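Local coordinates for protein trehalose-6-phosphate phosphatase (Candida albicans, PDB 5DXI) that is a trehalose-phosphatase domain of the HAD clan that binds a magnesium ion and beryllium trifluoride, with a glycan in a neighbouring pocket, at residues S58-R70 and K191-G204. Sequence-based numbering, arbitrary orientation.
Sequences SDPKNQIWIISGR and KGEIVKRLVLHPHG. With GLC (alpha-D-glucopyranose), chain C; BEF (beryllium trifluoride ion), chain F.
Lys-191 shares one ammonium group between a backbone carbonyl, a fluoride and a carboxylate: its NZ donates to the backbone O of Ile-67 at 2.8 Å and to F1 of the beryllium trifluoride ion at 2.7 Å, and forms a salt bridge with Asp-237. The side chain is extended beyond CG, which carries NZ from the first turn of helix 191-199 to the C-terminal end of strand 62-67. Its NZ meets the Ile-67 carbonyl at a C=O...donor angle of 126° and well tilted from the carbonyl plane. Beside it, Gly-69 N also donates to F1 (2.9 Å), and Ser-68 OG accepts from Arg-70 N in an ST turn.

The arrangement is as in the HAD Rossmann-like fold, where the loop after a parallel strand and a lysine at a helix start probably form the anion site; here the anion also receives N-H groups from Tyr-29 and Asp-30. Helix and strand run nearly antiparallel, 167° between their directions, with axes 10.3 Å apart at closest approach.

Apolar side chains fill the interval. Ile-67 slides past Lys-191, laying CG2 against the aliphatic CG, while its CD1 meets Leu-198 CD1 tip to tip and also touches Ile-194 CG2. Leu-198 lays both methyls along one face of the Trp-65 indole: Leu-198 CD1 lies by Trp-65 CG and CD2, and Leu-198 CD2 sits over the six-membered ring, 3.6 Å from the centroid and 22° off the normal, a CH-pi contact. Farther along, Gln-63 CG lies over the His-203 imidazole (3.9 Å to the centroid), and His-203 NE2 is hydrogen-bonded to Arg-23 O on the adjoining strand 23-27.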
ATOM      1  N   SER A  58       6.393   2.187 -19.703  1.00 42.76           N
ATOM      2  CA  SER A  58       6.551   2.120 -21.159  1.00 44.12           C
ATOM      3  C   SER A  58       7.044   0.763 -21.624  1.00 49.63           C
ATOM      4  O   SER A  58       6.796   0.353 -22.762  1.00 49.63           O
ATOM      5  CB  SER A  58       7.513   3.203 -21.631  1.00 46.23           C
ATOM      6  OG  SER A  58       6.952   4.487 -21.408  1.00 48.73           O
ATOM      7  N   ASP A  59       7.723   0.063 -20.721  1.00 47.41           N
ATOM      8  CA  ASP A  59       8.190  -1.292 -20.972  1.00 47.50           C
ATOM      9  C   ASP A  59       7.009  -2.248 -20.837  1.00 49.07           C
ATOM     10  O   ASP A  59       6.407  -2.359 -19.769  1.00 47.56           O
ATOM     11  CB  ASP A  59       9.322  -1.650 -19.998  1.00 45.95           C
ATOM     12  CG  ASP A  59      10.039  -2.942 -20.363  1.00 47.52           C
ATOM     13  OD1 ASP A  59       9.449  -3.821 -21.032  1.00 49.74           O
ATOM     14  OD2 ASP A  59      11.213  -3.079 -19.961  1.00 49.12           O
ATOM     15  N   PRO A  60       6.646  -2.919 -21.937  1.00 51.81           N
ATOM     16  CA  PRO A  60       5.496  -3.828 -21.896  1.00 53.13           C
ATOM     17  C   PRO A  60       5.731  -5.039 -20.974  1.00 49.28           C
ATOM     18  O   PRO A  60       4.773  -5.754 -20.666  1.00 49.39           O
ATOM     19  CB  PRO A  60       5.331  -4.257 -23.359  1.00 52.85           C
ATOM     20  CG  PRO A  60       6.684  -4.069 -23.962  1.00 54.61           C
ATOM     21  CD  PRO A  60       7.270  -2.870 -23.271  1.00 52.41           C
ATOM     22  N   LYS A  61       6.974  -5.273 -20.548  1.00 51.61           N
ATOM     23  CA  LYS A  61       7.234  -6.313 -19.547  1.00 47.80           C
ATOM     24  C   LYS A  61       6.717  -5.908 -18.167  1.00 45.96           C
ATOM     25  O   LYS A  61       6.505  -6.761 -17.297  1.00 43.01           O
ATOM     26  CB  LYS A  61       8.732  -6.631 -19.443  1.00 48.56           C
ATOM     27  CG  LYS A  61       9.353  -7.282 -20.671  1.00 53.04           C
ATOM     28  CD  LYS A  61      10.853  -7.486 -20.471  1.00 52.74           C
ATOM     29  CE  LYS A  61      11.495  -8.163 -21.678  1.00 59.60           C
ATOM     30  NZ  LYS A  61      12.987  -8.059 -21.677  1.00 57.92           N
ATOM     31  N   ASN A  62       6.497  -4.610 -17.977  1.00 41.17           N
ATOM     32  CA  ASN A  62       6.138  -4.085 -16.663  1.00 42.50           C
ATOM     33  C   ASN A  62       4.647  -3.796 -16.497  1.00 43.21           C
ATOM     34  O   ASN A  62       4.009  -3.247 -17.395  1.00 42.09           O
ATOM     35  CB  ASN A  62       6.924  -2.810 -16.380  1.00 38.57           C
ATOM     36  CG  ASN A  62       8.414  -3.059 -16.249  1.00 42.83           C
ATOM     37  OD1 ASN A  62       8.854  -4.193 -16.048  1.00 38.55           O
ATOM     38  ND2 ASN A  62       9.199  -1.998 -16.377  1.00 43.50           N
ATOM     39  N   GLN A  63       4.108  -4.163 -15.338  1.00 37.97           N
ATOM     40  CA  GLN A  63       2.777  -3.737 -14.910  1.00 36.66           C
ATOM     41  C   GLN A  63       2.911  -3.026 -13.566  1.00 36.94           C
ATOM     42  O   GLN A  63       3.479  -3.576 -12.614  1.00 36.39           O
ATOM     43  CB  GLN A  63       1.823  -4.921 -14.779  1.00 37.69           C
ATOM     44  CG  GLN A  63       1.486  -5.627 -16.077  1.00 39.68           C
ATOM     45  CD  GLN A  63       0.709  -4.732 -17.016  1.00 42.77           C
ATOM     46  OE1 GLN A  63      -0.452  -4.412 -16.761  1.00 38.38           O
ATOM     47  NE2 GLN A  63       1.348  -4.318 -18.104  1.00 38.49           N
ATOM     48  N   ILE A  64       2.408  -1.803 -13.482  1.00 35.70           N
ATOM     49  CA  ILE A  64       2.570  -1.029 -12.259  1.00 33.95           C
ATOM     50  C   ILE A  64       1.236  -0.695 -11.607  1.00 34.03           C
ATOM     51  O   ILE A  64       0.316  -0.200 -12.266  1.00 32.06           O
ATOM     52  CB  ILE A  64       3.322   0.277 -12.521  1.00 34.73           C
ATOM     53  CG1 ILE A  64       4.672  -0.002 -13.185  1.00 36.75           C
ATOM     54  CG2 ILE A  64       3.498   1.059 -11.222  1.00 35.07           C
ATOM     55  CD1 ILE A  64       5.327   1.268 -13.722  1.00 38.83           C
ATOM     56  N   TRP A  65       1.140  -0.952 -10.307  1.00 31.08           N
ATOM     57  CA  TRP A  65      -0.065  -0.640  -9.550  1.00 27.74           C
ATOM     58  C   TRP A  65       0.238   0.254  -8.353  1.00 28.84           C
ATOM     59  O   TRP A  65       1.215   0.029  -7.616  1.00 28.84           O
ATOM     60  CB  TRP A  65      -0.749  -1.931  -9.085  1.00 31.11           C
ATOM     61  CG  TRP A  65      -1.542  -2.555 -10.180  1.00 30.14           C
ATOM     62  CD1 TRP A  65      -1.052  -3.222 -11.262  1.00 31.62           C
ATOM     63  CD2 TRP A  65      -2.962  -2.557 -10.313  1.00 30.66           C
ATOM     64  NE1 TRP A  65      -2.081  -3.644 -12.060  1.00 34.79           N
ATOM     65  CE2 TRP A  65      -3.267  -3.242 -11.506  1.00 33.53           C
ATOM     66  CE3 TRP A  65      -4.009  -2.047  -9.538  1.00 30.35           C
ATOM     67  CZ2 TRP A  65      -4.577  -3.441 -11.941  1.00 32.37           C
ATOM     68  CZ3 TRP A  65      -5.311  -2.234  -9.974  1.00 32.64           C
ATOM     69  CH2 TRP A  65      -5.585  -2.931 -11.162  1.00 34.36           C
ATOM     70  N   ILE A  66      -0.593   1.285  -8.195  1.00 29.06           N
ATOM     71  CA  ILE A  66      -0.581   2.131  -7.015  1.00 27.05           C
ATOM     72  C   ILE A  66      -1.701   1.667  -6.090  1.00 28.54           C
ATOM     73  O   ILE A  66      -2.876   1.723  -6.453  1.00 29.19           O
ATOM     74  CB  ILE A  66      -0.768   3.622  -7.356  1.00 29.83           C
ATOM     75  CG1 ILE A  66       0.114   4.027  -8.557  1.00 33.72           C
ATOM     76  CG2 ILE A  66      -0.537   4.481  -6.119  1.00 29.01           C
ATOM     77  CD1 ILE A  66       1.598   3.761  -8.366  1.00 31.23           C
ATOM     78  N   ILE A  67      -1.325   1.178  -4.913  1.00 25.33           N
ATOM     79  CA  ILE A  67      -2.257   0.600  -3.958  1.00 22.48           C
ATOM     80  C   ILE A  67      -2.232   1.413  -2.672  1.00 25.28           C
ATOM     81  O   ILE A  67      -1.264   1.354  -1.906  1.00 25.10           O
ATOM     82  CB  ILE A  67      -1.894  -0.894  -3.679  1.00 24.21           C
ATOM     83  CG1 ILE A  67      -1.808  -1.648  -5.009  1.00 24.89           C
ATOM     84  CG2 ILE A  67      -2.889  -1.532  -2.728  1.00 24.54           C
ATOM     85  CD1 ILE A  67      -1.247  -3.032  -4.912  1.00 27.16           C
ATOM     86  N   SER A  68      -3.295   2.174  -2.436  1.00 23.68           N
ATOM     87  CA  SER A  68      -3.240   3.266  -1.477  1.00 24.02           C
ATOM     88  C   SER A  68      -4.438   3.290  -0.536  1.00 24.90           C
ATOM     89  O   SER A  68      -5.465   2.686  -0.822  1.00 28.50           O
ATOM     90  CB  SER A  68      -3.156   4.618  -2.240  1.00 25.66           C
ATOM     91  OG  SER A  68      -3.097   5.719  -1.340  1.00 25.03           O
ATOM     92  N   GLY A  69      -4.302   4.009   0.578  1.00 24.48           N
ATOM     93  CA  GLY A  69      -5.440   4.330   1.423  1.00 24.63           C
ATOM     94  C   GLY A  69      -6.264   5.489   0.868  1.00 28.22           C
ATOM     95  O   GLY A  69      -7.420   5.695   1.276  1.00 27.49           O
ATOM     96  N   ARG A  70      -5.679   6.233  -0.075  1.00 26.95           N
ATOM     97  CA  ARG A  70      -6.336   7.394  -0.705  1.00 26.86           C
ATOM     98  C   ARG A  70      -7.663   7.037  -1.368  1.00 26.13           C
ATOM     99  O   ARG A  70      -7.837   5.920  -1.871  1.00 25.69           O
ATOM    100  CB  ARG A  70      -5.417   8.017  -1.761  1.00 26.28           C
ATOM    101  CG  ARG A  70      -4.179   8.742  -1.233  1.00 29.42           C
ATOM    102  CD  ARG A  70      -4.543   9.953  -0.352  1.00 29.21           C
ATOM    103  NE  ARG A  70      -3.335  10.651   0.086  1.00 29.88           N
ATOM    104  CZ  ARG A  70      -3.211  11.968   0.239  1.00 29.23           C
ATOM    105  NH1 ARG A  70      -4.232  12.787  -0.011  1.00 27.18           N
ATOM    106  NH2 ARG A  70      -2.048  12.470   0.643  1.00 25.96           N
ATOM    107  N   LYS A 191      -5.291  -4.435   1.432  1.00 29.06           N
ATOM    108  CA  LYS A 191      -4.257  -4.366   0.400  1.00 28.27           C
ATOM    109  C   LYS A 191      -3.687  -5.758   0.079  1.00 27.65           C
ATOM    110  O   LYS A 191      -3.192  -5.988  -1.019  1.00 28.60           O
ATOM    111  CB  LYS A 191      -3.133  -3.412   0.820  1.00 26.58           C
ATOM    112  CG  LYS A 191      -3.524  -1.926   0.902  1.00 23.98           C
ATOM    113  CD  LYS A 191      -2.279  -1.026   0.916  1.00 22.70           C
ATOM    114  CE  LYS A 191      -2.630   0.486   0.878  1.00 23.23           C
ATOM    115  NZ  LYS A 191      -1.358   1.304   0.871  1.00 21.87           N
ATOM    116  N   GLY A 192      -3.752  -6.679   1.038  1.00 30.87           N
ATOM    117  CA  GLY A 192      -3.300  -8.042   0.814  1.00 30.64           C
ATOM    118  C   GLY A 192      -4.149  -8.787  -0.215  1.00 31.00           C
ATOM    119  O   GLY A 192      -3.619  -9.550  -1.024  1.00 29.95           O
ATOM    120  N   GLU A 193      -5.462  -8.547  -0.199  1.00 31.75           N
ATOM    121  CA  GLU A 193      -6.368  -9.115  -1.198  1.00 34.10           C
ATOM    122  C   GLU A 193      -6.032  -8.615  -2.591  1.00 32.80           C
ATOM    123  O   GLU A 193      -6.045  -9.375  -3.567  1.00 32.56           O
ATOM    124  CB  GLU A 193      -7.822  -8.742  -0.899  1.00 39.61           C
ATOM    125  CG  GLU A 193      -8.560  -9.704  -0.029  1.00 44.59           C
ATOM    126  CD  GLU A 193      -8.526 -11.116  -0.577  1.00 47.91           C
ATOM    127  OE1 GLU A 193      -8.931 -11.334  -1.751  1.00 49.20           O
ATOM    128  OE2 GLU A 193      -8.074 -11.992   0.176  1.00 49.64           O
ATOM    129  N   ILE A 194      -5.771  -7.315  -2.676  1.00 28.20           N
ATOM    130  CA  ILE A 194      -5.412  -6.681  -3.942  1.00 30.98           C
ATOM    131  C   ILE A 194      -4.164  -7.346  -4.518  1.00 29.08           C
ATOM    132  O   ILE A 194      -4.115  -7.687  -5.705  1.00 30.48           O
ATOM    133  CB  ILE A 194      -5.158  -5.146  -3.778  1.00 29.82           C
ATOM    134  CG1 ILE A 194      -6.365  -4.452  -3.145  1.00 31.89           C
ATOM    135  CG2 ILE A 194      -4.834  -4.486  -5.115  1.00 28.79           C
ATOM    136  CD1 ILE A 194      -7.634  -4.541  -3.985  1.00 29.88           C
ATOM    137  N   VAL A 195      -3.153  -7.517  -3.671  1.00 25.86           N
ATOM    138  CA  VAL A 195      -1.900  -8.095  -4.111  1.00 26.22           C
ATOM    139  C   VAL A 195      -2.118  -9.538  -4.607  1.00 31.15           C
ATOM    140  O   VAL A 195      -1.590  -9.932  -5.650  1.00 28.43           O
ATOM    141  CB  VAL A 195      -0.855  -8.063  -2.985  1.00 28.50           C
ATOM    142  CG1 VAL A 195       0.316  -8.942  -3.344  1.00 27.42           C
ATOM    143  CG2 VAL A 195      -0.405  -6.612  -2.752  1.00 24.82           C
ATOM    144  N   LYS A 196      -2.929 -10.302  -3.879  1.00 28.07           N
ATOM    145  CA  LYS A 196      -3.287 -11.662  -4.313  1.00 34.12           C
ATOM    146  C   LYS A 196      -3.975 -11.645  -5.687  1.00 34.13           C
ATOM    147  O   LYS A 196      -3.659 -12.461  -6.558  1.00 35.40           O
ATOM    148  CB  LYS A 196      -4.183 -12.342  -3.267  1.00 34.18           C
ATOM    149  CG  LYS A 196      -4.670 -13.738  -3.643  1.00 43.02           C
ATOM    150  CD  LYS A 196      -5.265 -14.467  -2.425  1.00 45.34           C
ATOM    151  CE  LYS A 196      -6.637 -13.919  -2.037  1.00 50.29           C
ATOM    152  NZ  LYS A 196      -7.152 -14.498  -0.753  1.00 54.50           N
ATOM    153  N   ARG A 197      -4.897 -10.708  -5.889  1.00 31.82           N
ATOM    154  CA  ARG A 197      -5.624 -10.635  -7.153  1.00 36.00           C
ATOM    155  C   ARG A 197      -4.736 -10.232  -8.324  1.00 35.37           C
ATOM    156  O   ARG A 197      -5.047 -10.543  -9.479  1.00 34.62           O
ATOM    157  CB  ARG A 197      -6.797  -9.664  -7.042  1.00 36.15           C
ATOM    158  CG  ARG A 197      -7.958 -10.224  -6.236  1.00 39.36           C
ATOM    159  CD  ARG A 197      -8.995  -9.144  -6.017  1.00 39.66           C
ATOM    160  NE  ARG A 197     -10.078  -9.590  -5.147  1.00 43.59           N
ATOM    161  CZ  ARG A 197     -11.358  -9.536  -5.499  1.00 40.67           C
ATOM    162  NH1 ARG A 197     -11.687  -9.058  -6.689  1.00 41.03           N
ATOM    163  NH2 ARG A 197     -12.302  -9.949  -4.668  1.00 40.54           N
ATOM    164  N   LEU A 198      -3.631  -9.560  -8.022  1.00 30.28           N
ATOM    165  CA  LEU A 198      -2.728  -9.055  -9.055  1.00 32.90           C
ATOM    166  C   LEU A 198      -1.603 -10.021  -9.353  1.00 32.12           C
ATOM    167  O   LEU A 198      -1.170 -10.148 -10.501  1.00 33.39           O
ATOM    168  CB  LEU A 198      -2.146  -7.706  -8.644  1.00 28.63           C
ATOM    169  CG  LEU A 198      -3.128  -6.537  -8.607  1.00 31.86           C
ATOM    170  CD1 LEU A 198      -2.453  -5.266  -8.065  1.00 29.27           C
ATOM    171  CD2 LEU A 198      -3.748  -6.278  -9.999  1.00 34.42           C
ATOM    172  N   VAL A 199      -1.121 -10.690  -8.309  1.00 31.40           N
ATOM    173  CA  VAL A 199      -0.012 -11.621  -8.439  1.00 30.77           C
ATOM    174  C   VAL A 199      -0.480 -12.973  -8.979  1.00 35.91           C
ATOM    175  O   VAL A 199       0.092 -13.507  -9.932  1.00 40.01           O
ATOM    176  CB  VAL A 199       0.691 -11.820  -7.091  1.00 33.52           C
ATOM    177  CG1 VAL A 199       1.604 -13.043  -7.117  1.00 32.04           C
ATOM    178  CG2 VAL A 199       1.455 -10.563  -6.704  1.00 31.58           C
ATOM    179  N   LEU A 200      -1.523 -13.526  -8.374  1.00 34.23           N
ATOM    180  CA  LEU A 200      -2.025 -14.825  -8.813  1.00 37.36           C
ATOM    181  C   LEU A 200      -3.007 -14.607  -9.941  1.00 35.42           C
ATOM    182  O   LEU A 200      -4.210 -14.812  -9.780  1.00 37.46           O
ATOM    183  CB  LEU A 200      -2.686 -15.576  -7.661  1.00 33.42           C
ATOM    184  CG  LEU A 200      -1.763 -15.875  -6.480  1.00 35.30           C
ATOM    185  CD1 LEU A 200      -2.549 -16.566  -5.386  1.00 35.68           C
ATOM    186  CD2 LEU A 200      -0.553 -16.715  -6.904  1.00 38.22           C
ATOM    187  N   HIS A 201      -2.475 -14.202 -11.088  1.00 33.80           N
ATOM    188  CA  HIS A 201      -3.285 -13.699 -12.194  1.00 34.80           C
ATOM    189  C   HIS A 201      -2.396 -13.639 -13.433  1.00 39.79           C
ATOM    190  O   HIS A 201      -1.211 -13.329 -13.327  1.00 37.73           O
ATOM    191  CB  HIS A 201      -3.847 -12.310 -11.853  1.00 38.61           C
ATOM    192  CG  HIS A 201      -5.008 -11.887 -12.700  1.00 38.30           C
ATOM    193  ND1 HIS A 201      -6.271 -12.422 -12.553  1.00 41.36           N
ATOM    194  CD2 HIS A 201      -5.108 -10.951 -13.676  1.00 39.28           C
ATOM    195  CE1 HIS A 201      -7.091 -11.853 -13.418  1.00 43.10           C
ATOM    196  NE2 HIS A 201      -6.413 -10.951 -14.108  1.00 39.49           N
ATOM    197  N   PRO A 202      -2.959 -13.931 -14.617  1.00 42.02           N
ATOM    198  CA  PRO A 202      -2.128 -13.848 -15.820  1.00 42.35           C
ATOM    199  C   PRO A 202      -1.557 -12.446 -16.035  1.00 42.55           C
ATOM    200  O   PRO A 202      -2.299 -11.461 -16.058  1.00 43.11           O
ATOM    201  CB  PRO A 202      -3.105 -14.207 -16.947  1.00 43.47           C
ATOM    202  CG  PRO A 202      -4.202 -14.979 -16.280  1.00 44.78           C
ATOM    203  CD  PRO A 202      -4.330 -14.379 -14.911  1.00 41.84           C
ATOM    204  N   HIS A 203      -0.235 -12.354 -16.119  1.00 42.38           N
ATOM    205  CA  HIS A 203       0.451 -11.086 -16.382  1.00 43.98           C
ATOM    206  C   HIS A 203       0.143 -10.598 -17.799  1.00 48.76           C
ATOM    207  O   HIS A 203       0.240 -11.378 -18.746  1.00 57.06           O
ATOM    208  CB  HIS A 203       1.957 -11.266 -16.201  1.00 44.03           C
ATOM    209  CG  HIS A 203       2.751 -10.003 -16.285  1.00 42.18           C
ATOM    210  ND1 HIS A 203       3.188  -9.468 -17.479  1.00 42.82           N
ATOM    211  CD2 HIS A 203       3.250  -9.207 -15.311  1.00 41.43           C
ATOM    212  CE1 HIS A 203       3.895  -8.378 -17.234  1.00 45.13           C
ATOM    213  NE2 HIS A 203       3.950  -8.200 -15.925  1.00 44.32           N
ATOM    214  N   GLY A 204      -0.266  -9.351 -17.976  1.00 50.39           N
ATOM    215  CA  GLY A 204      -0.876  -8.506 -16.973  1.00 48.84           C
ATOM    216  C   GLY A 204      -2.288  -8.242 -17.516  1.00 49.86           C
ATOM    217  O   GLY A 204      -2.592  -7.189 -18.077  1.00 51.87           O
TER
HETATM  218  C1  GLC C   2      -2.865   9.895   3.735  1.00 29.01           C
HETATM  219  C2  GLC C   2      -4.360  10.134   3.569  1.00 31.87           C
HETATM  220  C3  GLC C   2      -5.135   8.944   4.144  1.00 29.58           C
HETATM  221  C4  GLC C   2      -4.666   7.668   3.468  1.00 30.35           C
HETATM  222  C5  GLC C   2      -3.160   7.525   3.671  1.00 29.08           C
HETATM  223  C6  GLC C   2      -2.651   6.322   2.901  1.00 30.66           C
HETATM  224  O1  GLC C   2      -2.523   9.879   5.120  1.00 31.34           O
HETATM  225  O2  GLC C   2      -4.711  11.338   4.245  1.00 29.35           O
HETATM  226  O3  GLC C   2      -6.525   9.106   3.900  1.00 29.18           O
HETATM  227  O4  GLC C   2      -5.337   6.520   4.031  1.00 29.84           O
HETATM  228  O5  GLC C   2      -2.474   8.652   3.151  1.00 30.92           O
HETATM  229  O6  GLC C   2      -2.803   6.568   1.498  1.00 28.91           O
HETATM  230 BE   BEF F 402      -0.116   4.205   0.762  1.00 26.46          BE
HETATM  231  F1  BEF F 402      -1.612   3.889   1.651  1.00 28.77           F
HETATM  232  F2  BEF F 402       0.237   5.525   1.880  1.00 26.93           F
HETATM  233  F3  BEF F 402      -0.837   5.385  -0.339  1.00 26.83           F